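Local coordinates for protein alpha-2,3-sialyltransferase (Campylobacter jejuni, PDB 2P2V) that probably transfers sialic acid from a CMP-activated donor to acceptor sugars through an alpha-2,3 linkage, as a membrane-associated bacterial glycosyltransferase, at residues Leu214-Leu228 with Leu234-Asn246. Residues are numbered along the deposited sequence; the frame is centred on the assembly and turned at random.
Sequences LKLLKSIYKVNIYAL and LANHFPLSININN. With EDO (1,2-ethanediol), chain I; EDO (1,2-ethanediol), chain J.
With chi1 of -62°, Phe238 sets its CG beside its own backbone N and sends the ring between helix 207-221 and strand 224-227, where Leu214 meets it: chi1 of -79° there carries CD1 onto the CE1-CZ end of the ring. The contact lies at one border of the parallel, Rossmann-like sheet of this sialyltransferase domain: the last helix-to-strand unit ends in 224-227, and the chain then turns through the 3-10 segment 234-236 and passes beside the end of that outermost strand, heading obliquely in the same general sense. Leu214 CB makes the closer touch, 3.7 Å from Phe238 CZ. Ile225 CG2 approaches Phe238 CD2 at 4.0 Å, and the two side chains run alongside one another in a common direction. A flat, wholly apolar ring suits this place, as it can fill the join between helix and strand beside two branched aliphatic residues.

Further along, a single bridge of the parallel kind pairs Ala227 with Leu240. Ala227 N donates to Pro239 O at 2.8 Å. Ser241 N in turn donates to Ala227 O at 2.9 Å. Pro239 lacks an N-H but still offers its carbonyl, and small Ala227 admits Leu234, Ala235 and the end of Leu240 around its methyl. On the other side of strand 224-227, residues of strand 165-169 hydrogen-bond to Asn224 and Tyr226. Arg38 NH2 hydrogen-bonds Ser241 O.

Leu234, which also touches Leu168 and Phe173, brings its side chain to about 8 Å from the bound CMP-sialic acid analogue. Tyr226 crosses Pro239 at roughly a right angle, its CD1 3.8 Å from Pro239 CG, with Pro239 O at the edge of the phenol ring.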
loop_
_atom_site.group_PDB
_atom_site.type_symbol
_atom_site.label_atom_id
_atom_site.label_comp_id
_atom_site.label_asym_id
_atom_site.label_seq_id
_atom_site.Cartn_x
_atom_site.Cartn_y
_atom_site.Cartn_z
ATOM N N LEU A 214 -7.995 -32.074 -8.676
ATOM C CA LEU A 214 -8.799 -31.994 -9.929
ATOM C C LEU A 214 -10.258 -32.404 -9.709
ATOM O O LEU A 214 -11.179 -31.772 -10.236
ATOM C CB LEU A 214 -8.195 -32.900 -11.002
ATOM C CG LEU A 214 -6.957 -32.399 -11.773
ATOM C CD1 LEU A 214 -6.326 -33.544 -12.601
ATOM C CD2 LEU A 214 -7.296 -31.202 -12.668
ATOM N N LYS A 215 -10.465 -33.456 -8.942
ATOM C CA LYS A 215 -11.841 -33.901 -8.605
ATOM C C LYS A 215 -12.566 -32.845 -7.777
ATOM O O LYS A 215 -13.749 -32.579 -7.970
ATOM C CB LYS A 215 -11.798 -35.254 -7.887
ATOM C CG LYS A 215 -11.425 -36.431 -8.825
ATOM C CD LYS A 215 -11.742 -37.792 -8.184
ATOM C CE LYS A 215 -10.600 -38.286 -7.239
ATOM N NZ LYS A 215 -10.452 -39.815 -7.206
ATOM N N LEU A 216 -11.832 -32.196 -6.870
ATOM C CA LEU A 216 -12.401 -31.078 -6.111
ATOM C C LEU A 216 -12.795 -29.888 -6.955
ATOM O O LEU A 216 -13.851 -29.302 -6.713
ATOM C CB LEU A 216 -11.497 -30.648 -4.943
ATOM C CG LEU A 216 -12.091 -29.604 -3.976
ATOM C CD1 LEU A 216 -13.373 -30.172 -3.264
ATOM C CD2 LEU A 216 -11.072 -29.123 -2.928
ATOM N N LEU A 217 -11.936 -29.481 -7.902
ATOM C CA LEU A 217 -12.281 -28.393 -8.812
ATOM C C LEU A 217 -13.582 -28.724 -9.518
ATOM O O LEU A 217 -14.454 -27.861 -9.657
ATOM C CB LEU A 217 -11.161 -28.193 -9.849
ATOM C CG LEU A 217 -9.932 -27.442 -9.286
ATOM C CD1 LEU A 217 -8.762 -27.586 -10.298
ATOM C CD2 LEU A 217 -10.304 -25.987 -9.021
ATOM N N LYS A 218 -13.685 -29.972 -9.971
ATOM C CA LYS A 218 -14.892 -30.420 -10.720
ATOM C C LYS A 218 -16.118 -30.402 -9.806
ATOM O O LYS A 218 -17.149 -29.873 -10.195
ATOM C CB LYS A 218 -14.657 -31.820 -11.308
ATOM C CG LYS A 218 -15.834 -32.430 -12.103
ATOM C CD LYS A 218 -15.449 -33.837 -12.534
ATOM C CE LYS A 218 -16.422 -34.448 -13.512
ATOM N NZ LYS A 218 -17.844 -33.988 -13.307
ATOM N N SER A 219 -16.006 -30.926 -8.581
ATOM C CA SER A 219 -17.196 -30.890 -7.671
ATOM C C SER A 219 -17.623 -29.539 -7.122
ATOM O O SER A 219 -18.819 -29.304 -6.940
ATOM C CB SER A 219 -17.216 -31.949 -6.559
ATOM O OG SER A 219 -15.963 -32.179 -5.956
ATOM N N ILE A 220 -16.676 -28.629 -6.861
ATOM C CA ILE A 220 -17.072 -27.293 -6.404
ATOM C C ILE A 220 -17.600 -26.396 -7.509
ATOM O O ILE A 220 -18.580 -25.652 -7.322
ATOM C CB ILE A 220 -15.870 -26.526 -5.692
ATOM C CG1 ILE A 220 -15.299 -27.323 -4.550
ATOM C CG2 ILE A 220 -16.333 -25.193 -5.123
ATOM C CD1 ILE A 220 -13.964 -26.668 -4.053
ATOM N N TYR A 221 -16.902 -26.375 -8.643
ATOM C CA TYR A 221 -17.161 -25.338 -9.650
ATOM C C TYR A 221 -17.993 -25.840 -10.828
ATOM O O TYR A 221 -18.322 -25.075 -11.725
ATOM C CB TYR A 221 -15.841 -24.634 -10.104
ATOM C CG TYR A 221 -15.168 -24.028 -8.873
ATOM C CD1 TYR A 221 -15.709 -22.923 -8.234
ATOM C CD2 TYR A 221 -14.075 -24.633 -8.300
ATOM C CE1 TYR A 221 -15.168 -22.399 -7.082
ATOM C CE2 TYR A 221 -13.511 -24.119 -7.140
ATOM C CZ TYR A 221 -14.039 -23.013 -6.537
ATOM O OH TYR A 221 -13.469 -22.539 -5.349
ATOM N N LYS A 222 -18.319 -27.122 -10.790
ATOM C CA LYS A 222 -19.230 -27.738 -11.761
ATOM C C LYS A 222 -18.810 -27.570 -13.223
ATOM O O LYS A 222 -19.474 -26.889 -14.022
ATOM C CB LYS A 222 -20.655 -27.234 -11.540
ATOM C CG LYS A 222 -21.151 -27.313 -10.088
ATOM C CD LYS A 222 -21.097 -28.709 -9.495
ATOM C CE LYS A 222 -21.710 -28.705 -8.089
ATOM N NZ LYS A 222 -21.423 -29.967 -7.333
ATOM N N VAL A 223 -17.691 -28.192 -13.565
ATOM C CA VAL A 223 -17.167 -28.170 -14.902
ATOM C C VAL A 223 -16.903 -29.627 -15.235
ATOM O O VAL A 223 -17.007 -30.515 -14.363
ATOM C CB VAL A 223 -15.823 -27.310 -14.973
ATOM C CG1 VAL A 223 -16.056 -25.863 -14.615
ATOM C CG2 VAL A 223 -14.802 -27.894 -14.050
ATOM N N ASN A 224 -16.548 -29.896 -16.487
ATOM C CA ASN A 224 -16.275 -31.239 -16.936
ATOM C C ASN A 224 -14.833 -31.364 -17.326
ATOM O O ASN A 224 -14.299 -30.449 -17.924
ATOM C CB ASN A 224 -17.221 -31.556 -18.124
ATOM C CG ASN A 224 -18.664 -31.776 -17.642
ATOM O OD1 ASN A 224 -19.591 -31.011 -17.981
ATOM N ND2 ASN A 224 -18.829 -32.768 -16.767
ATOM N N ILE A 225 -14.216 -32.476 -16.954
ATOM C CA ILE A 225 -12.848 -32.754 -17.247
ATOM C C ILE A 225 -12.696 -34.088 -17.979
ATOM O O ILE A 225 -12.998 -35.158 -17.429
ATOM C CB ILE A 225 -11.948 -32.755 -15.957
ATOM C CG1 ILE A 225 -12.194 -31.478 -15.105
ATOM C CG2 ILE A 225 -10.511 -32.982 -16.357
ATOM C CD1 ILE A 225 -11.474 -31.441 -13.731
ATOM N N TYR A 226 -12.191 -34.001 -19.207
ATOM C CA TYR A 226 -11.903 -35.164 -20.027
ATOM C C TYR A 226 -10.437 -35.394 -20.289
ATOM O O TYR A 226 -9.636 -34.452 -20.219
ATOM C CB TYR A 226 -12.587 -34.964 -21.363
ATOM C CG TYR A 226 -14.085 -34.885 -21.204
ATOM C CD1 TYR A 226 -14.842 -36.057 -20.988
ATOM C CD2 TYR A 226 -14.737 -33.674 -21.226
ATOM C CE1 TYR A 226 -16.221 -35.999 -20.817
ATOM C CE2 TYR A 226 -16.111 -33.597 -21.067
ATOM C CZ TYR A 226 -16.846 -34.769 -20.866
ATOM O OH TYR A 226 -18.216 -34.673 -20.696
ATOM N N ALA A 227 -10.101 -36.637 -20.620
ATOM C CA ALA A 227 -8.795 -36.995 -21.171
ATOM C C ALA A 227 -8.816 -37.010 -22.703
ATOM O O ALA A 227 -9.888 -37.152 -23.315
ATOM C CB ALA A 227 -8.340 -38.346 -20.628
ATOM N N LEU A 228 -7.627 -36.895 -23.321
ATOM C CA LEU A 228 -7.490 -36.949 -24.783
ATOM C C LEU A 228 -6.546 -38.081 -25.245
ATOM O O LEU A 228 -6.507 -38.411 -26.430
ATOM C CB LEU A 228 -6.963 -35.597 -25.319
ATOM C CG LEU A 228 -7.780 -34.317 -25.212
ATOM C CD1 LEU A 228 -6.908 -33.127 -25.659
ATOM C CD2 LEU A 228 -9.047 -34.364 -26.064
ATOM N N LEU A 234 -3.807 -41.005 -17.145
ATOM C CA LEU A 234 -4.871 -40.080 -16.813
ATOM C C LEU A 234 -6.232 -40.667 -17.161
ATOM O O LEU A 234 -7.227 -40.369 -16.492
ATOM C CB LEU A 234 -4.682 -38.743 -17.536
ATOM C CG LEU A 234 -5.632 -37.624 -17.134
ATOM C CD1 LEU A 234 -5.259 -37.064 -15.785
ATOM C CD2 LEU A 234 -5.633 -36.530 -18.177
ATOM N N ALA A 235 -6.276 -41.475 -18.230
ATOM C CA ALA A 235 -7.573 -41.915 -18.797
ATOM C C ALA A 235 -8.271 -42.935 -17.878
ATOM O O ALA A 235 -9.491 -43.165 -17.988
ATOM C CB ALA A 235 -7.373 -42.479 -20.195
ATOM N N ASN A 236 -7.491 -43.509 -16.959
ATOM C CA ASN A 236 -7.999 -44.378 -15.887
ATOM C C ASN A 236 -8.690 -43.622 -14.772
ATOM O O ASN A 236 -9.282 -44.241 -13.883
ATOM C CB ASN A 236 -6.863 -45.162 -15.251
ATOM C CG ASN A 236 -6.237 -46.163 -16.194
ATOM O OD1 ASN A 236 -6.818 -46.532 -17.221
ATOM N ND2 ASN A 236 -5.023 -46.611 -15.850
ATOM N N HIS A 237 -8.584 -42.287 -14.794
ATOM C CA HIS A 237 -9.161 -41.456 -13.734
ATOM C C HIS A 237 -10.151 -40.448 -14.206
ATOM O O HIS A 237 -11.053 -40.076 -13.453
ATOM C CB HIS A 237 -8.067 -40.751 -12.977
ATOM C CG HIS A 237 -7.146 -41.688 -12.296
ATOM N ND1 HIS A 237 -7.469 -42.301 -11.104
ATOM C CD2 HIS A 237 -5.924 -42.146 -12.645
ATOM C CE1 HIS A 237 -6.470 -43.084 -10.739
ATOM N NE2 HIS A 237 -5.518 -43.001 -11.651
ATOM N N PHE A 238 -9.970 -39.996 -15.446
ATOM C CA PHE A 238 -10.937 -39.141 -16.108
ATOM C C PHE A 238 -11.341 -39.804 -17.398
ATOM O O PHE A 238 -10.494 -40.479 -18.025
ATOM C CB PHE A 238 -10.323 -37.751 -16.352
ATOM C CG PHE A 238 -9.957 -37.085 -15.076
ATOM C CD1 PHE A 238 -8.698 -37.288 -14.513
ATOM C CD2 PHE A 238 -10.909 -36.387 -14.357
ATOM C CE1 PHE A 238 -8.392 -36.732 -13.285
ATOM C CE2 PHE A 238 -10.591 -35.817 -13.134
ATOM C CZ PHE A 238 -9.338 -36.022 -12.603
ATOM N N PRO A 239 -12.626 -39.647 -17.782
ATOM C CA PRO A 239 -13.133 -40.218 -19.033
ATOM C C PRO A 239 -12.439 -39.613 -20.242
ATOM O O PRO A 239 -12.315 -38.366 -20.334
ATOM C CB PRO A 239 -14.599 -39.762 -19.053
ATOM C CG PRO A 239 -14.641 -38.567 -18.118
ATOM C CD PRO A 239 -13.682 -38.935 -17.049
ATOM N N LEU A 240 -12.018 -40.473 -21.176
ATOM C CA LEU A 240 -11.686 -39.996 -22.512
ATOM C C LEU A 240 -12.863 -39.264 -23.115
ATOM O O LEU A 240 -14.038 -39.682 -23.011
ATOM C CB LEU A 240 -11.233 -41.123 -23.454
ATOM C CG LEU A 240 -9.975 -41.921 -23.145
ATOM C CD1 LEU A 240 -9.922 -43.115 -24.106
ATOM C CD2 LEU A 240 -8.692 -41.060 -23.244
ATOM N N SER A 241 -12.550 -38.147 -23.742
ATOM C CA SER A 241 -13.480 -37.386 -24.542
ATOM C C SER A 241 -13.989 -38.286 -25.701
ATOM O O SER A 241 -13.231 -39.122 -26.240
ATOM C CB SER A 241 -12.716 -36.196 -25.130
ATOM O OG SER A 241 -13.628 -35.191 -25.481
ATOM N N ILE A 242 -15.228 -38.080 -26.103
ATOM C CA ILE A 242 -15.803 -38.879 -27.213
ATOM C C ILE A 242 -15.118 -38.645 -28.566
ATOM O O ILE A 242 -14.803 -37.500 -28.922
ATOM C CB ILE A 242 -17.317 -38.674 -27.328
ATOM C CG1 ILE A 242 -18.028 -39.424 -26.182
ATOM C CG2 ILE A 242 -17.852 -39.191 -28.703
ATOM C CD1 ILE A 242 -19.536 -39.049 -26.023
ATOM N N ASN A 243 -14.868 -39.737 -29.300
ATOM C CA ASN A 243 -14.341 -39.658 -30.652
ATOM C C ASN A 243 -15.406 -39.036 -31.549
ATOM O O ASN A 243 -16.378 -39.715 -31.920
ATOM C CB ASN A 243 -13.918 -41.045 -31.123
ATOM C CG ASN A 243 -13.514 -41.088 -32.591
ATOM O OD1 ASN A 243 -13.645 -40.111 -33.317
ATOM N ND2 ASN A 243 -13.028 -42.247 -33.028
ATOM N N ILE A 244 -15.260 -37.743 -31.840
ATOM C CA ILE A 244 -16.209 -37.022 -32.702
ATOM C C ILE A 244 -15.689 -36.891 -34.152
ATOM O O ILE A 244 -16.188 -36.097 -34.938
ATOM C CB ILE A 244 -16.713 -35.663 -32.081
ATOM C CG1 ILE A 244 -15.607 -34.562 -32.052
ATOM C CG2 ILE A 244 -17.277 -35.902 -30.662
ATOM C CD1 ILE A 244 -16.154 -33.097 -32.124
ATOM N N ASN A 245 -14.673 -37.694 -34.472
ATOM C CA ASN A 245 -14.048 -37.717 -35.798
ATOM C C ASN A 245 -13.441 -36.383 -36.212
ATOM O O ASN A 245 -13.510 -35.992 -37.374
ATOM C CB ASN A 245 -15.053 -38.209 -36.886
ATOM C CG ASN A 245 -14.359 -38.798 -38.123
ATOM O OD1 ASN A 245 -13.245 -39.376 -38.040
ATOM N ND2 ASN A 245 -15.024 -38.659 -39.292
ATOM N N ASN A 246 -12.843 -35.665 -35.263
ATOM C CA ASN A 246 -12.231 -34.394 -35.616
ATOM C C ASN A 246 -10.909 -34.717 -36.313
ATOM O O ASN A 246 -10.354 -35.804 -36.123
ATOM C CB ASN A 246 -12.029 -33.517 -34.370
ATOM C CG ASN A 246 -11.915 -32.034 -34.706
ATOM O OD1 ASN A 246 -11.604 -31.668 -35.832
ATOM N ND2 ASN A 246 -12.183 -31.171 -33.725
HETATM C C1 EDO I . -17.286 -39.447 -35.797
HETATM O O1 EDO I . -18.492 -39.080 -35.120
HETATM C C2 EDO I . -16.712 -40.699 -35.174
HETATM O O2 EDO I . -15.311 -40.751 -35.423
HETATM C C1 EDO J . -20.113 -25.459 -3.505
HETATM O O1 EDO J . -20.217 -25.636 -4.916
HETATM C C2 EDO J . -19.312 -26.634 -2.965
HETATM O O2 EDO J . -18.689 -26.226 -1.747
HETATM O O HOH W 1 -9.701 -41.856 -9.798
#